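Conserved domain protein (Streptococcus pneumoniae, PDB 2I7R) is of unknown function but belongs to the glyoxalase/bleomycin resistance/dioxygenase superfamily, whose members include metalloenzymes and drug-binding proteins. Local coordinates at residues Lys29-Ala34 with Ala39-Gly44. Residues are numbered along the deposited sequence; the frame is centred on the assembly and turned at random.
Sequences KKADYA and AQFTIG
Gln40 NE2 donates to Asp32 OD2 over 2.8 Å with an N-H...O angle of 155°, meeting the lone pair that faces away from OD1. OD2 lies near the plane of the Gln40 amide, although carboxylate and amide planes stand 86° apart. Thr42 OG1 also approaches OD2, at a modelled 2.4 Å, so short that its exact length is doubtful. Gln40 reaches the acid because its CG is anti to the backbone N (chi1 162°) and the chain runs on extended. The other oxygen, Asp32 OD1, accepts from a water that also donates to Lys30 O and accepts from Thr42 N, so this strand N-H meets the turn through solvent instead of a direct rung.

Strands 33-35 and 38-43 form a beta hairpin, with 33-35 outermost within the chain in a four-stranded mixed sheet, consistent with the beta-alpha-beta-beta-beta modules of the glyoxalase family. Gln40 N donates to Tyr33 O at 2.8 Å, and Ala34 packs against Ala39 in the adjoining non-hydrogen-bonded pair. Asp32 and Tyr33 both face Gln40, a classic beta bulge, where Asp32 N gives Gln40 O only a weak, bent bond. Before the bulge in sequence, Ala31 CA makes a CH-pi contact over one face of the Phe41 ring, 4.1 Å from its centroid, while Lys29 O lies at the ring edge. Helix 16-27 joins this side: Phe41 touches Glu24, whose carboxylate accepts from Ala31 N. Farther along, Lys29 bends at its third torsion and NZ donates a hydrogen bond to Thr42 O, 2.9 Å.

Beyond the two bridges, then, side chains, a water and one weak backbone bond link 29-32 to the strand, and the Asp32 carboxylate divides its oxygens between Gln40 and the water.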
ATOM      1  N   LYS A  29      -8.632   6.026  14.863  1.00 26.28           N
ATOM      2  CA  LYS A  29      -9.307   4.761  15.192  1.00 27.37           C
ATOM      3  C   LYS A  29      -8.292   3.788  15.714  1.00 27.07           C
ATOM      4  O   LYS A  29      -7.105   3.843  15.329  1.00 26.68           O
ATOM      5  CB  LYS A  29     -10.081   4.160  14.000  1.00 27.82           C
ATOM      6  CG  LYS A  29      -9.241   3.526  12.939  1.00 29.64           C
ATOM      7  CD  LYS A  29     -10.105   3.151  11.741  1.00 32.19           C
ATOM      8  CE  LYS A  29     -10.980   1.949  12.019  1.00 35.44           C
ATOM      9  NZ  LYS A  29     -12.052   1.870  10.976  1.00 37.38           N
ATOM     10  N   LYS A  30      -8.750   2.907  16.600  1.00 26.31           N
ATOM     11  CA  LYS A  30      -7.873   1.910  17.185  1.00 26.14           C
ATOM     12  C   LYS A  30      -7.605   0.812  16.174  1.00 24.26           C
ATOM     13  O   LYS A  30      -8.396   0.602  15.274  1.00 23.08           O
ATOM     14  CB  LYS A  30      -8.500   1.309  18.470  1.00 27.38           C
ATOM     15  CG  LYS A  30      -8.821   2.331  19.555  1.00 30.07           C
ATOM     16  CD  LYS A  30      -7.572   2.838  20.210  1.00 34.90           C
ATOM     17  CE  LYS A  30      -7.898   3.756  21.374  1.00 37.08           C
ATOM     18  NZ  LYS A  30      -6.733   3.754  22.314  1.00 40.09           N
ATOM     19  N   ALA A  31      -6.481   0.124  16.345  1.00 24.00           N
ATOM     20  CA  ALA A  31      -6.216  -1.131  15.670  1.00 24.35           C
ATOM     21  C   ALA A  31      -7.341  -2.124  16.001  1.00 24.73           C
ATOM     22  O   ALA A  31      -7.771  -2.202  17.152  1.00 24.71           O
ATOM     23  CB  ALA A  31      -4.889  -1.696  16.152  1.00 23.88           C
ATOM     24  N   ASP A  32      -7.794  -2.895  15.015  1.00 24.61           N
ATOM     25  CA  ASP A  32      -8.707  -4.026  15.300  1.00 24.19           C
ATOM     26  C   ASP A  32      -8.065  -5.008  16.249  1.00 23.75           C
ATOM     27  O   ASP A  32      -8.743  -5.603  17.053  1.00 23.96           O
ATOM     28  CB  ASP A  32      -9.058  -4.816  14.048  1.00 24.27           C
ATOM     29  CG  ASP A  32      -9.779  -4.009  13.017  1.00 25.50           C
ATOM     30  OD1 ASP A  32     -10.348  -2.946  13.327  1.00 23.33           O
ATOM     31  OD2 ASP A  32      -9.770  -4.471  11.857  1.00 29.82           O
ATOM     32  N   TYR A  33      -6.758  -5.194  16.128  1.00 23.46           N
ATOM     33  CA  TYR A  33      -6.018  -6.141  16.938  1.00 23.80           C
ATOM     34  C   TYR A  33      -4.529  -5.832  16.844  1.00 23.87           C
ATOM     35  O   TYR A  33      -4.047  -5.476  15.779  1.00 23.83           O
ATOM     36  CB  TYR A  33      -6.282  -7.584  16.450  1.00 24.00           C
ATOM     37  CG  TYR A  33      -5.336  -8.573  17.042  1.00 23.05           C
ATOM     38  CD1 TYR A  33      -5.473  -8.997  18.363  1.00 22.61           C
ATOM     39  CD2 TYR A  33      -4.271  -9.052  16.301  1.00 24.18           C
ATOM     40  CE1 TYR A  33      -4.571  -9.894  18.921  1.00 21.40           C
ATOM     41  CE2 TYR A  33      -3.380  -9.940  16.843  1.00 25.05           C
ATOM     42  CZ  TYR A  33      -3.541 -10.357  18.161  1.00 22.73           C
ATOM     43  OH  TYR A  33      -2.626 -11.242  18.675  1.00 24.72           O
ATOM     44  N   ALA A  34      -3.801  -6.002  17.937  1.00 24.21           N
ATOM     45  CA  ALA A  34      -2.377  -5.661  17.975  1.00 25.27           C
ATOM     46  C   ALA A  34      -1.620  -6.557  18.942  1.00 26.34           C
ATOM     47  O   ALA A  34      -2.162  -6.929  19.960  1.00 26.56           O
ATOM     48  CB  ALA A  34      -2.204  -4.202  18.385  1.00 25.35           C
ATOM     49  N   ALA A  39      -0.032  -5.564  14.068  1.00 23.10           N
ATOM     50  CA  ALA A  39      -1.258  -4.755  14.291  1.00 22.17           C
ATOM     51  C   ALA A  39      -2.079  -4.733  13.007  1.00 22.27           C
ATOM     52  O   ALA A  39      -1.531  -4.750  11.893  1.00 22.29           O
ATOM     53  CB  ALA A  39      -0.918  -3.312  14.729  1.00 22.19           C
ATOM     54  N   GLN A  40      -3.394  -4.717  13.153  1.00 21.87           N
ATOM     55  CA  GLN A  40      -4.272  -4.752  12.007  1.00 21.76           C
ATOM     56  C   GLN A  40      -5.214  -3.595  12.104  1.00 21.69           C
ATOM     57  O   GLN A  40      -5.903  -3.450  13.115  1.00 23.07           O
ATOM     58  CB  GLN A  40      -5.109  -6.043  11.993  1.00 21.56           C
ATOM     59  CG  GLN A  40      -6.371  -5.984  11.092  1.00 20.60           C
ATOM     60  CD  GLN A  40      -7.280  -7.203  11.311  1.00 22.39           C
ATOM     61  OE1 GLN A  40      -6.794  -8.332  11.426  1.00 22.72           O
ATOM     62  NE2 GLN A  40      -8.592  -6.974  11.377  1.00 19.94           N
ATOM     63  N   PHE A  41      -5.292  -2.813  11.034  1.00 20.56           N
ATOM     64  CA  PHE A  41      -6.272  -1.771  10.926  1.00 19.84           C
ATOM     65  C   PHE A  41      -7.196  -2.121   9.787  1.00 20.63           C
ATOM     66  O   PHE A  41      -6.761  -2.643   8.766  1.00 20.84           O
ATOM     67  CB  PHE A  41      -5.605  -0.420  10.607  1.00 19.38           C
ATOM     68  CG  PHE A  41      -4.768   0.140  11.731  1.00 17.71           C
ATOM     69  CD1 PHE A  41      -5.298   1.094  12.594  1.00 17.64           C
ATOM     70  CD2 PHE A  41      -3.457  -0.273  11.919  1.00 16.38           C
ATOM     71  CE1 PHE A  41      -4.535   1.632  13.626  1.00 16.49           C
ATOM     72  CE2 PHE A  41      -2.677   0.287  12.957  1.00 14.18           C
ATOM     73  CZ  PHE A  41      -3.215   1.222  13.795  1.00 13.64           C
ATOM     74  N   THR A  42      -8.476  -1.830   9.965  1.00 21.40           N
ATOM     75  CA  THR A  42      -9.425  -1.827   8.854  1.00 22.48           C
ATOM     76  C   THR A  42      -9.717  -0.354   8.522  1.00 22.37           C
ATOM     77  O   THR A  42      -9.986   0.464   9.414  1.00 22.80           O
ATOM     78  CB  THR A  42     -10.683  -2.649   9.221  1.00 22.97           C
ATOM     79  OG1 THR A  42     -10.277  -4.002   9.527  1.00 24.95           O
ATOM     80  CG2 THR A  42     -11.705  -2.676   8.075  1.00 24.04           C
ATOM     81  N   ILE A  43      -9.571   0.001   7.254  1.00 22.10           N
ATOM     82  CA  ILE A  43      -9.860   1.345   6.803  1.00 22.43           C
ATOM     83  C   ILE A  43     -10.812   1.268   5.626  1.00 23.74           C
ATOM     84  O   ILE A  43     -10.384   1.246   4.456  1.00 24.05           O
ATOM     85  CB  ILE A  43      -8.598   2.150   6.393  1.00 21.99           C
ATOM     86  CG1 ILE A  43      -7.452   2.021   7.430  1.00 20.76           C
ATOM     87  CG2 ILE A  43      -8.994   3.603   6.182  1.00 22.52           C
ATOM     88  CD1 ILE A  43      -6.055   2.512   6.945  1.00 21.28           C
ATOM     89  N   GLY A  44     -12.103   1.239   5.947  1.00 24.72           N
ATOM     90  CA  GLY A  44     -13.154   1.067   4.953  1.00 26.25           C
ATOM     91  C   GLY A  44     -13.079  -0.352   4.427  1.00 27.50           C
ATOM     92  O   GLY A  44     -13.251  -1.298   5.171  1.00 27.49           O
TER
HETATM   93  O   HOH W   1      -9.047  -0.679  12.701  1.00 24.12           O